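PDB 3MMZ: putative HAD family hydrolase from Streptomyces avermitilis, which probably forms the HAD-type phosphatase domain of a longer protein thought also to couple N-acylneuraminate to CTP, giving CMP-N-acyl-beta-neuraminate. Local coordinates for residues A50-G55 against K75-V80; A90-C95 against F118-W123; T142-G147 against I151-S156. All blocks are in the same frame, centred on the assembly; numbering follows the deposited sequence.

Contact 1 (A50-G55 against K75-V80); sequences ALRKSG and KLKIPV
Where two helices of the HAD domain come to an end, 42-53 and 68-76, Arg52 reaches across from the first to Leu76, Lys77 and Ile78 at the close of the second. Its CG stands anti to the backbone N (chi1 177°) and carries the chain straight out, until a bend at chi3 (46°) brings NE near Leu76 O. Arg52 CD lies 3.7 Å from Lys77 O and 4.0 Å from Ile78 CG2, and the Arg52 and Ile78 side chains cross obliquely. The polar link is indirect: a water in the guanidinium plane accepts from Arg52 NH2 at 2.6 Å and donates to Leu76 O at 2.5 Å. Both helices finish in a Schellman motif, with Gly55 and Lys77 as the residues of positive phi; Gly55, at phi 94°, suits its place because a CB would run into the preceding carbonyl oxygen. A positive group beside the C-terminal carbonyls of helix 68-76 is likely to be electrostatically welcome there. Were a methionine in place of Arg52, the water would probably lose its donor and Leu76 O its link across the gap. Lys77 CB lies over one guanidinium face, with CD above it toward the rim, while Lys77 NZ is 5.6 Å from Arg52 NH2, the like charges not in contact. Ile78 packs against Met58, Ile60 and Ile48, a buried place suited to a branched apolar residue.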
ATOM      1  N   ALA D  50      12.840 -24.829 -12.293  1.00 14.06           N
ATOM      2  CA  ALA D  50      11.967 -25.165 -13.417  1.00 13.77           C
ATOM      3  C   ALA D  50      12.605 -24.802 -14.757  1.00 13.38           C
ATOM      4  O   ALA D  50      12.543 -25.590 -15.699  1.00 13.55           O
ATOM      5  CB  ALA D  50      10.601 -24.494 -13.268  1.00 13.72           C
ATOM      6  N   LEU D  51      13.227 -23.619 -14.831  1.00 13.21           N
ATOM      7  CA  LEU D  51      13.949 -23.202 -16.037  1.00 13.71           C
ATOM      8  C   LEU D  51      15.127 -24.147 -16.342  1.00 13.91           C
ATOM      9  O   LEU D  51      15.309 -24.584 -17.483  1.00 12.58           O
ATOM     10  CB  LEU D  51      14.414 -21.734 -15.922  1.00 14.53           C
ATOM     11  CG  LEU D  51      13.296 -20.685 -15.872  1.00 10.34           C
ATOM     12  CD1 LEU D  51      13.814 -19.329 -15.400  1.00 14.52           C
ATOM     13  CD2 LEU D  51      12.609 -20.555 -17.237  1.00 14.62           C
ATOM     14  N   ARG D  52      15.893 -24.483 -15.308  1.00 15.07           N
ATOM     15  CA  ARG D  52      17.014 -25.413 -15.439  1.00 17.01           C
ATOM     16  C   ARG D  52      16.552 -26.789 -15.929  1.00 18.05           C
ATOM     17  O   ARG D  52      17.158 -27.358 -16.836  1.00 18.35           O
ATOM     18  CB  ARG D  52      17.771 -25.524 -14.111  1.00 18.52           C
ATOM     19  CG  ARG D  52      18.917 -26.539 -14.132  1.00 32.75           C
ATOM     20  CD  ARG D  52      19.663 -26.589 -12.807  1.00 21.21           C
ATOM     21  NE  ARG D  52      18.766 -26.640 -11.650  1.00 33.41           N
ATOM     22  CZ  ARG D  52      18.232 -27.751 -11.142  1.00 22.81           C
ATOM     23  NH1 ARG D  52      18.492 -28.942 -11.678  1.00 33.68           N
ATOM     24  NH2 ARG D  52      17.428 -27.672 -10.085  1.00 33.61           N
ATOM     25  N   LYS D  53      15.474 -27.310 -15.341  1.00 18.68           N
ATOM     26  CA  LYS D  53      14.907 -28.600 -15.749  1.00 19.51           C
ATOM     27  C   LYS D  53      14.429 -28.604 -17.200  1.00 19.34           C
ATOM     28  O   LYS D  53      14.421 -29.655 -17.845  1.00 19.31           O
ATOM     29  CB  LYS D  53      13.767 -29.019 -14.825  1.00 20.81           C
ATOM     30  CG  LYS D  53      14.232 -29.574 -13.489  1.00 34.64           C
ATOM     31  CD  LYS D  53      13.061 -29.724 -12.533  1.00 23.17           C
ATOM     32  CE  LYS D  53      13.449 -30.476 -11.262  1.00 34.99           C
ATOM     33  NZ  LYS D  53      14.366 -29.671 -10.405  1.00 24.27           N
ATOM     34  N   SER D  54      14.044 -27.433 -17.702  1.00 18.57           N
ATOM     35  CA  SER D  54      13.610 -27.282 -19.086  1.00 18.95           C
ATOM     36  C   SER D  54      14.782 -27.297 -20.087  1.00 19.14           C
ATOM     37  O   SER D  54      14.568 -27.250 -21.303  1.00 19.91           O
ATOM     38  CB  SER D  54      12.754 -26.017 -19.250  1.00 18.78           C
ATOM     39  OG  SER D  54      13.549 -24.849 -19.380  1.00 19.51           O
ATOM     40  N   GLY D  55      16.012 -27.357 -19.582  1.00 18.58           N
ATOM     41  CA  GLY D  55      17.192 -27.460 -20.448  1.00 18.40           C
ATOM     42  C   GLY D  55      17.848 -26.137 -20.805  1.00 18.04           C
ATOM     43  O   GLY D  55      18.749 -26.089 -21.644  1.00 17.87           O
ATOM     44  N   LYS D  75      23.170 -23.793  -3.804  1.00 21.38           N
ATOM     45  CA  LYS D  75      21.859 -24.329  -3.455  1.00 21.89           C
ATOM     46  C   LYS D  75      20.969 -24.507  -4.692  1.00 20.74           C
ATOM     47  O   LYS D  75      20.234 -25.486  -4.790  1.00 20.43           O
ATOM     48  CB  LYS D  75      21.207 -23.470  -2.350  1.00 23.33           C
ATOM     49  CG  LYS D  75      19.848 -22.846  -2.672  1.00 44.69           C
ATOM     50  CD  LYS D  75      18.679 -23.817  -2.594  1.00 25.22           C
ATOM     51  CE  LYS D  75      18.145 -23.984  -1.188  1.00 44.95           C
ATOM     52  NZ  LYS D  75      16.876 -24.744  -1.247  1.00 26.07           N
ATOM     53  N   LEU D  76      21.062 -23.572  -5.637  1.00 19.83           N
ATOM     54  CA  LEU D  76      20.281 -23.629  -6.870  1.00 19.61           C
ATOM     55  C   LEU D  76      20.868 -24.590  -7.922  1.00 19.83           C
ATOM     56  O   LEU D  76      20.232 -24.846  -8.946  1.00 19.52           O
ATOM     57  CB  LEU D  76      20.144 -22.224  -7.476  1.00 19.51           C
ATOM     58  CG  LEU D  76      19.384 -21.157  -6.680  1.00 19.01           C
ATOM     59  CD1 LEU D  76      19.485 -19.810  -7.389  1.00 19.87           C
ATOM     60  CD2 LEU D  76      17.934 -21.561  -6.464  1.00 19.93           C
ATOM     61  N   LYS D  77      22.073 -25.103  -7.674  1.00 20.58           N
ATOM     62  CA  LYS D  77      22.779 -25.976  -8.638  1.00 21.84           C
ATOM     63  C   LYS D  77      23.034 -25.302  -9.997  1.00 21.67           C
ATOM     64  O   LYS D  77      22.894 -25.931 -11.055  1.00 22.01           O
ATOM     65  CB  LYS D  77      22.029 -27.310  -8.852  1.00 23.24           C
ATOM     66  CG  LYS D  77      21.789 -28.149  -7.611  1.00 36.00           C
ATOM     67  CD  LYS D  77      20.908 -29.342  -7.971  1.00 25.56           C
ATOM     68  CE  LYS D  77      21.000 -30.463  -6.942  1.00 36.32           C
ATOM     69  NZ  LYS D  77      20.024 -30.274  -5.833  1.00 26.89           N
ATOM     70  N   ILE D  78      23.388 -24.020  -9.967  1.00 21.22           N
ATOM     71  CA  ILE D  78      23.721 -23.284 -11.192  1.00 20.74           C
ATOM     72  C   ILE D  78      25.072 -22.573 -11.056  1.00 19.27           C
ATOM     73  O   ILE D  78      25.452 -22.168  -9.952  1.00 17.96           O
ATOM     74  CB  ILE D  78      22.595 -22.289 -11.645  1.00 21.29           C
ATOM     75  CG1 ILE D  78      22.343 -21.204 -10.598  1.00 23.42           C
ATOM     76  CG2 ILE D  78      21.305 -23.038 -12.016  1.00 23.32           C
ATOM     77  CD1 ILE D  78      21.361 -20.126 -11.071  1.00 21.90           C
ATOM     78  N   PRO D  79      25.810 -22.434 -12.179  1.00 19.56           N
ATOM     79  CA  PRO D  79      27.146 -21.848 -12.088  1.00 19.78           C
ATOM     80  C   PRO D  79      27.123 -20.359 -11.742  1.00 19.74           C
ATOM     81  O   PRO D  79      26.131 -19.667 -11.988  1.00 19.17           O
ATOM     82  CB  PRO D  79      27.740 -22.063 -13.491  1.00 19.94           C
ATOM     83  CG  PRO D  79      26.834 -23.021 -14.181  1.00 23.26           C
ATOM     84  CD  PRO D  79      25.491 -22.867 -13.552  1.00 19.84           C
ATOM     85  N   VAL D  80      28.214 -19.905 -11.143  1.00 19.71           N
ATOM     86  CA  VAL D  80      28.419 -18.504 -10.857  1.00 20.40           C
ATOM     87  C   VAL D  80      29.631 -17.975 -11.631  1.00 20.96           C
ATOM     88  O   VAL D  80      30.613 -18.689 -11.845  1.00 19.69           O
ATOM     89  CB  VAL D  80      28.549 -18.253  -9.321  1.00 20.86           C
ATOM     90  CG1 VAL D  80      29.831 -18.873  -8.749  1.00 29.52           C
ATOM     91  CG2 VAL D  80      28.472 -16.764  -9.007  1.00 29.53           C
TER
HETATM   92  O   HOH W   1      17.816 -25.180  -9.398  1.00 37.95           O

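Contact 2 (A90-C95 against F118-W123); sequences ALKQWC and FALVGW
Leu120 and Val121, at the end of helix 115-120, meet Lys92 and Leu91 of helix 87-98. Just before them, Phe118 turns away from that helix and fills the space beside Val134 and Ala137 of helix 132-137, while Ala119 packs on Leu3 of the third subunit. Leu120 then points at its partner and spreads its fork across the stem of Lys92. Leu120 CD1 is 4.0 Å from Lys92 CG, and Leu120 CD2 is 4.1 Å from Lys92 CD, the two side chains crossing at about a right angle. Lys92 can offer a smooth hydrocarbon rod because its CG is anti to the backbone N (chi1 -173°) and the chain stays extended to the bend at chi4, beyond which the ammonium makes a long, weak ion pair with Glu96. Val121, the first residue to leave helical geometry, brings CG1 to within 4.0 Å of Leu91 CD2. It also rests on Val105 and Tyr107, as Leu91 does on Leu61, so this pair sits where both helices lie over the parallel sheet of the Rossmann-like HAD core. After Gly122, Trp123 starts the next strand. No hydrogen bond joins the two segments: they meet through apolar carbon contacts, from the buried Leu91 and Val121 out to the lysine stem, whose charged end remains at the exposed margin.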
ATOM      1  N   ALA D  90      32.733 -10.446 -19.518  1.00 16.45           N
ATOM      2  CA  ALA D  90      32.649 -11.787 -18.969  1.00 17.49           C
ATOM      3  C   ALA D  90      31.480 -12.533 -19.608  1.00 17.53           C
ATOM      4  O   ALA D  90      31.598 -13.710 -19.957  1.00 17.34           O
ATOM      5  CB  ALA D  90      32.502 -11.735 -17.457  1.00 18.05           C
ATOM      6  N   LEU D  91      30.368 -11.822 -19.786  1.00 17.88           N
ATOM      7  CA  LEU D  91      29.167 -12.370 -20.399  1.00 17.98           C
ATOM      8  C   LEU D  91      29.347 -12.663 -21.888  1.00 17.50           C
ATOM      9  O   LEU D  91      28.931 -13.725 -22.365  1.00 17.75           O
ATOM     10  CB  LEU D  91      27.977 -11.425 -20.171  1.00 19.12           C
ATOM     11  CG  LEU D  91      26.604 -11.746 -20.772  1.00 21.40           C
ATOM     12  CD1 LEU D  91      26.154 -13.167 -20.467  1.00 19.83           C
ATOM     13  CD2 LEU D  91      25.585 -10.733 -20.240  1.00 19.92           C
ATOM     14  N   LYS D  92      29.957 -11.733 -22.620  1.00 16.85           N
ATOM     15  CA  LYS D  92      30.200 -11.934 -24.053  1.00 16.97           C
ATOM     16  C   LYS D  92      31.056 -13.182 -24.290  1.00 16.26           C
ATOM     17  O   LYS D  92      30.732 -14.003 -25.146  1.00 16.07           O
ATOM     18  CB  LYS D  92      30.849 -10.700 -24.686  1.00 17.70           C
ATOM     19  CG  LYS D  92      30.980 -10.772 -26.202  1.00 24.71           C
ATOM     20  CD  LYS D  92      31.257  -9.400 -26.791  1.00 19.22           C
ATOM     21  CE  LYS D  92      31.511  -9.460 -28.290  1.00 25.03           C
ATOM     22  NZ  LYS D  92      32.878  -9.953 -28.591  1.00 20.15           N
ATOM     23  N   GLN D  93      32.128 -13.315 -23.514  1.00 16.49           N
ATOM     24  CA  GLN D  93      33.029 -14.467 -23.578  1.00 17.25           C
ATOM     25  C   GLN D  93      32.313 -15.777 -23.209  1.00 16.96           C
ATOM     26  O   GLN D  93      32.478 -16.796 -23.886  1.00 16.48           O
ATOM     27  CB  GLN D  93      34.241 -14.232 -22.661  1.00 18.05           C
ATOM     28  CG  GLN D  93      35.363 -15.270 -22.803  1.00 38.97           C
ATOM     29  CD  GLN D  93      36.357 -15.242 -21.644  1.00 18.76           C
ATOM     30  OE1 GLN D  93      37.497 -14.792 -21.795  1.00 39.11           O
ATOM     31  NE2 GLN D  93      35.923 -15.715 -20.483  1.00 39.11           N
ATOM     32  N   TRP D  94      31.515 -15.746 -22.146  1.00 16.97           N
ATOM     33  CA  TRP D  94      30.764 -16.925 -21.708  1.00 17.56           C
ATOM     34  C   TRP D  94      29.811 -17.416 -22.803  1.00 17.20           C
ATOM     35  O   TRP D  94      29.785 -18.613 -23.114  1.00 17.40           O
ATOM     36  CB  TRP D  94      30.010 -16.616 -20.411  1.00 18.63           C
ATOM     37  CG  TRP D  94      29.252 -17.774 -19.847  1.00 19.92           C
ATOM     38  CD1 TRP D  94      29.736 -18.745 -19.021  1.00 19.60           C
ATOM     39  CD2 TRP D  94      27.867 -18.075 -20.055  1.00 19.50           C
ATOM     40  NE1 TRP D  94      28.740 -19.639 -18.705  1.00 19.65           N
ATOM     41  CE2 TRP D  94      27.583 -19.251 -19.326  1.00 19.71           C
ATOM     42  CE3 TRP D  94      26.838 -17.467 -20.788  1.00 19.82           C
ATOM     43  CZ2 TRP D  94      26.311 -19.831 -19.303  1.00 19.92           C
ATOM     44  CZ3 TRP D  94      25.565 -18.047 -20.764  1.00 20.01           C
ATOM     45  CH2 TRP D  94      25.317 -19.217 -20.025  1.00 19.89           C
ATOM     46  N   CYS D  95      29.057 -16.491 -23.404  1.00 16.22           N
ATOM     47  CA  CYS D  95      28.178 -16.812 -24.531  1.00 16.34           C
ATOM     48  C   CYS D  95      28.933 -17.520 -25.651  1.00 16.84           C
ATOM     49  O   CYS D  95      28.478 -18.538 -26.167  1.00 16.89           O
ATOM     50  CB  CYS D  95      27.543 -15.555 -25.098  1.00 16.34           C
ATOM     51  SG  CYS D  95      26.318 -14.828 -23.992  1.00 20.91           S
ATOM     52  N   PHE D 118      22.783  -5.486 -20.885  1.00 11.54           N
ATOM     53  CA  PHE D 118      21.519  -5.277 -21.595  1.00 11.76           C
ATOM     54  C   PHE D 118      21.788  -5.084 -23.094  1.00 12.51           C
ATOM     55  O   PHE D 118      21.127  -5.702 -23.920  1.00 13.22           O
ATOM     56  CB  PHE D 118      20.779  -4.042 -21.033  1.00 11.41           C
ATOM     57  CG  PHE D 118      19.843  -4.328 -19.881  1.00 13.10           C
ATOM     58  CD1 PHE D 118      20.037  -5.414 -19.032  1.00 11.59           C
ATOM     59  CD2 PHE D 118      18.756  -3.477 -19.642  1.00 11.83           C
ATOM     60  CE1 PHE D 118      19.147  -5.663 -17.971  1.00 12.85           C
ATOM     61  CE2 PHE D 118      17.874  -3.704 -18.591  1.00 12.56           C
ATOM     62  CZ  PHE D 118      18.060  -4.804 -17.755  1.00 12.17           C
ATOM     63  N   ALA D 119      22.768  -4.241 -23.427  1.00 13.01           N
ATOM     64  CA  ALA D 119      23.135  -3.958 -24.829  1.00 14.03           C
ATOM     65  C   ALA D 119      23.665  -5.188 -25.575  1.00 15.25           C
ATOM     66  O   ALA D 119      23.494  -5.302 -26.792  1.00 16.10           O
ATOM     67  CB  ALA D 119      24.152  -2.807 -24.916  1.00 14.15           C
ATOM     68  N   LEU D 120      24.321  -6.081 -24.841  1.00 15.37           N
ATOM     69  CA  LEU D 120      24.901  -7.306 -25.395  1.00 16.51           C
ATOM     70  C   LEU D 120      23.854  -8.351 -25.811  1.00 15.94           C
ATOM     71  O   LEU D 120      24.041  -9.052 -26.805  1.00 16.30           O
ATOM     72  CB  LEU D 120      25.841  -7.939 -24.363  1.00 18.32           C
ATOM     73  CG  LEU D 120      27.191  -8.606 -24.655  1.00 34.70           C
ATOM     74  CD1 LEU D 120      27.257  -9.395 -25.970  1.00 19.81           C
ATOM     75  CD2 LEU D 120      28.287  -7.557 -24.622  1.00 20.00           C
ATOM     76  N   VAL D 121      22.769  -8.471 -25.049  1.00 15.41           N
ATOM     77  CA  VAL D 121      21.883  -9.634 -25.178  1.00 15.28           C
ATOM     78  C   VAL D 121      20.575  -9.337 -25.903  1.00 14.99           C
ATOM     79  O   VAL D 121      20.165  -8.183 -26.016  1.00 15.38           O
ATOM     80  CB  VAL D 121      21.590 -10.298 -23.818  1.00 15.61           C
ATOM     81  CG1 VAL D 121      22.889 -10.695 -23.128  1.00 16.86           C
ATOM     82  CG2 VAL D 121      20.747  -9.364 -22.912  1.00 15.90           C
ATOM     83  N   GLY D 122      19.933 -10.393 -26.392  1.00 14.00           N
ATOM     84  CA  GLY D 122      18.678 -10.272 -27.125  1.00 12.96           C
ATOM     85  C   GLY D 122      17.506  -9.897 -26.234  1.00 12.04           C
ATOM     86  O   GLY D 122      16.644  -9.120 -26.634  1.00 11.29           O
ATOM     87  N   TRP D 123      17.496 -10.433 -25.017  1.00 11.81           N
ATOM     88  CA  TRP D 123      16.345 -10.295 -24.134  1.00 12.18           C
ATOM     89  C   TRP D 123      16.718  -9.720 -22.762  1.00 11.22           C
ATOM     90  O   TRP D 123      16.721 -10.453 -21.766  1.00 11.18           O
ATOM     91  CB  TRP D 123      15.625 -11.649 -24.003  1.00 12.68           C
ATOM     92  CG  TRP D 123      14.889 -12.050 -25.259  1.00 14.67           C
ATOM     93  CD1 TRP D 123      15.383 -12.769 -26.315  1.00 13.76           C
ATOM     94  CD2 TRP D 123      13.527 -11.750 -25.579  1.00 13.57           C
ATOM     95  NE1 TRP D 123      14.412 -12.929 -27.275  1.00 14.23           N
ATOM     96  CE2 TRP D 123      13.259 -12.317 -26.843  1.00 14.61           C
ATOM     97  CE3 TRP D 123      12.501 -11.051 -24.913  1.00 14.87           C
ATOM     98  CZ2 TRP D 123      12.007 -12.214 -27.460  1.00 13.69           C
ATOM     99  CZ3 TRP D 123      11.255 -10.947 -25.532  1.00 13.44           C
ATOM    100  CH2 TRP D 123      11.024 -11.523 -26.793  1.00 14.79           C
TER

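Contact 3 (T142-G147 against I151-S156); sequences TTVPGG and IREIAS
Glu153 sets its carboxylate against the backbone of Thr143 and Val144 and accepts hydrogen bonds from both amide N-H groups. Val144 N meets the syn lone pair of Glu153 OE1 at 2.9 Å, while Thr143 N reaches Glu153 OE2 at 3.0 Å, on the syn side, nearly straight at 165° but tilted 19° out of the carboxylate plane. A second grip on Glu153 OE2 comes from Thr143 OG1 at 2.7 Å, which arrives from above that plane. With each oxygen engaged, the group has little liberty to rotate. The length of a glutamate suits the span: CG anti to the backbone N (chi1 -175°) and an extended chain beyond carry the carboxylate clear of the helix. The contact ties the loop leaving strand 140-141, at one edge of the parallel sheet of the HAD fold, back to the helix 150-159 that follows it. Thr142 sets CB close against Glu153 OE1 (3.2 Å) and CG2 against Ile154 CG1 (3.6 Å). Its hydroxyl OG1 bonds to Val144 O at 2.7 Å within the same loop. Ile154, wholly apolar, continues inward onto Leu106, Val108 and Val125 of the sheet. Outward lie other chains: Thr143 packs on Asp132 of the third subunit, and Arg152 forms a salt bridge with Asp111 of the second.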
ATOM      1  N   THR D 142       9.429  -6.842 -15.259  1.00 10.80           N
ATOM      2  CA  THR D 142       8.559  -7.644 -14.398  1.00 11.73           C
ATOM      3  C   THR D 142       7.621  -6.719 -13.627  1.00 12.96           C
ATOM      4  O   THR D 142       7.883  -5.516 -13.512  1.00 12.42           O
ATOM      5  CB  THR D 142       9.348  -8.526 -13.403  1.00 12.08           C
ATOM      6  OG1 THR D 142       9.988  -7.692 -12.428  1.00 13.49           O
ATOM      7  CG2 THR D 142      10.380  -9.390 -14.125  1.00 14.00           C
ATOM      8  N   THR D 143       6.522  -7.276 -13.117  1.00 13.58           N
ATOM      9  CA  THR D 143       5.635  -6.523 -12.232  1.00 14.47           C
ATOM     10  C   THR D 143       6.094  -6.652 -10.779  1.00 14.67           C
ATOM     11  O   THR D 143       5.877  -5.758  -9.962  1.00 15.08           O
ATOM     12  CB  THR D 143       4.173  -7.018 -12.348  1.00 15.45           C
ATOM     13  OG1 THR D 143       4.110  -8.398 -11.978  1.00 21.33           O
ATOM     14  CG2 THR D 143       3.671  -6.876 -13.749  1.00 20.35           C
ATOM     15  N   VAL D 144       6.738  -7.774 -10.467  1.00 13.87           N
ATOM     16  CA  VAL D 144       7.174  -8.092  -9.107  1.00 14.45           C
ATOM     17  C   VAL D 144       8.595  -7.560  -8.900  1.00 14.06           C
ATOM     18  O   VAL D 144       9.445  -7.775  -9.759  1.00 13.94           O
ATOM     19  CB  VAL D 144       7.153  -9.649  -8.906  1.00 15.07           C
ATOM     20  CG1 VAL D 144       7.723 -10.054  -7.574  1.00 23.21           C
ATOM     21  CG2 VAL D 144       5.715 -10.178  -9.048  1.00 23.26           C
ATOM     22  N   PRO D 145       8.864  -6.868  -7.768  1.00 13.78           N
ATOM     23  CA  PRO D 145      10.225  -6.342  -7.559  1.00 13.37           C
ATOM     24  C   PRO D 145      11.293  -7.386  -7.183  1.00 12.57           C
ATOM     25  O   PRO D 145      10.969  -8.513  -6.841  1.00 12.68           O
ATOM     26  CB  PRO D 145      10.043  -5.337  -6.418  1.00 14.07           C
ATOM     27  CG  PRO D 145       8.850  -5.825  -5.656  1.00 15.60           C
ATOM     28  CD  PRO D 145       7.949  -6.517  -6.659  1.00 14.28           C
ATOM     29  N   GLY D 146      12.565  -6.987  -7.225  1.00 12.83           N
ATOM     30  CA  GLY D 146      13.666  -7.871  -6.823  1.00 13.44           C
ATOM     31  C   GLY D 146      13.528  -8.333  -5.375  1.00 13.55           C
ATOM     32  O   GLY D 146      13.211  -7.533  -4.482  1.00 13.31           O
ATOM     33  N   GLY D 147      13.754  -9.627  -5.152  1.00 13.68           N
ATOM     34  CA  GLY D 147      13.630 -10.222  -3.822  1.00 14.25           C
ATOM     35  C   GLY D 147      12.219 -10.652  -3.470  1.00 15.35           C
ATOM     36  O   GLY D 147      12.000 -11.291  -2.427  1.00 15.85           O
ATOM     37  N   ILE D 151      12.109 -13.467 -10.520  1.00 11.30           N
ATOM     38  CA  ILE D 151      12.564 -14.563 -11.379  1.00 11.29           C
ATOM     39  C   ILE D 151      11.467 -15.619 -11.544  1.00 11.83           C
ATOM     40  O   ILE D 151      11.302 -16.194 -12.631  1.00 11.92           O
ATOM     41  CB  ILE D 151      13.887 -15.216 -10.879  1.00 11.54           C
ATOM     42  CG1 ILE D 151      14.919 -14.140 -10.446  1.00 10.76           C
ATOM     43  CG2 ILE D 151      14.488 -16.123 -11.970  1.00 10.97           C
ATOM     44  CD1 ILE D 151      15.187 -13.062 -11.498  1.00 12.02           C
ATOM     45  N   ARG D 152      10.692 -15.845 -10.485  1.00 12.54           N
ATOM     46  CA  ARG D 152       9.535 -16.718 -10.598  1.00 13.48           C
ATOM     47  C   ARG D 152       8.543 -16.206 -11.644  1.00 13.50           C
ATOM     48  O   ARG D 152       8.008 -16.988 -12.421  1.00 13.45           O
ATOM     49  CB  ARG D 152       8.829 -16.935  -9.262  1.00 14.54           C
ATOM     50  CG  ARG D 152       7.947 -18.192  -9.308  1.00 19.27           C
ATOM     51  CD  ARG D 152       6.726 -18.030  -8.492  1.00 17.11           C
ATOM     52  NE  ARG D 152       5.729 -19.098  -8.712  1.00 19.99           N
ATOM     53  CZ  ARG D 152       4.866 -19.131  -9.727  1.00 17.93           C
ATOM     54  NH1 ARG D 152       3.981 -20.114  -9.825  1.00 20.12           N
ATOM     55  NH2 ARG D 152       4.888 -18.181 -10.664  1.00 21.23           N
ATOM     56  N   GLU D 153       8.316 -14.894 -11.673  1.00 13.51           N
ATOM     57  CA  GLU D 153       7.462 -14.285 -12.702  1.00 12.86           C
ATOM     58  C   GLU D 153       7.992 -14.541 -14.117  1.00 12.45           C
ATOM     59  O   GLU D 153       7.236 -14.933 -15.006  1.00 12.62           O
ATOM     60  CB  GLU D 153       7.307 -12.783 -12.447  1.00 13.15           C
ATOM     61  CG  GLU D 153       6.336 -12.094 -13.395  1.00 25.77           C
ATOM     62  CD  GLU D 153       6.180 -10.605 -13.115  1.00 15.19           C
ATOM     63  OE1 GLU D 153       6.839 -10.083 -12.197  1.00 26.14           O
ATOM     64  OE2 GLU D 153       5.376  -9.956 -13.817  1.00 26.85           O
ATOM     65  N   ILE D 154       9.287 -14.293 -14.330  1.00 12.09           N
ATOM     66  CA  ILE D 154       9.928 -14.573 -15.618  1.00 12.32           C
ATOM     67  C   ILE D 154       9.791 -16.054 -15.988  1.00 12.19           C
ATOM     68  O   ILE D 154       9.518 -16.402 -17.140  1.00 12.11           O
ATOM     69  CB  ILE D 154      11.414 -14.134 -15.604  1.00 12.73           C
ATOM     70  CG1 ILE D 154      11.492 -12.618 -15.345  1.00 14.23           C
ATOM     71  CG2 ILE D 154      12.130 -14.508 -16.914  1.00 14.18           C
ATOM     72  CD1 ILE D 154      12.895 -12.099 -15.022  1.00 13.32           C
ATOM     73  N   ALA D 155       9.970 -16.933 -15.013  1.00 12.21           N
ATOM     74  CA  ALA D 155       9.825 -18.361 -15.268  1.00 12.63           C
ATOM     75  C   ALA D 155       8.428 -18.670 -15.819  1.00 12.56           C
ATOM     76  O   ALA D 155       8.285 -19.530 -16.687  1.00 12.37           O
ATOM     77  CB  ALA D 155      10.119 -19.181 -13.995  1.00 12.17           C
ATOM     78  N   SER D 156       7.412 -17.947 -15.336  1.00 12.55           N
ATOM     79  CA  SER D 156       6.027 -18.170 -15.788  1.00 12.56           C
ATOM     80  C   SER D 156       5.783 -17.639 -17.193  1.00 12.89           C
ATOM     81  O   SER D 156       4.951 -18.188 -17.916  1.00 12.42           O
ATOM     82  CB  SER D 156       4.979 -17.617 -14.803  1.00 13.33           C
ATOM     83  OG  SER D 156       4.860 -16.204 -14.891  1.00 23.70           O
TER

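In the fold
The three contacts follow one another along the chain, yet only contacts 1 and 3 touch: Leu51 CD1 lies 4.0 Å from Ala155 CB, where helices 42-53 and 150-159 pack, the centres being 16 Å apart. Contact 2 stands apart, its nearest atoms about 6 Å from contact 1 and about 8 Å from contact 3, which lies across the chain's centre from it. None supplies a ligand to the calcium held by Asp18, Asp20 and Asn110, the first two in what looks like the HAD aspartate motif. All lie at a distance from it: the side chains of Leu91 and Ile78 are about 9 and 11 Å from that of Asp18, and Thr142's about 9 Å from that of Asn110.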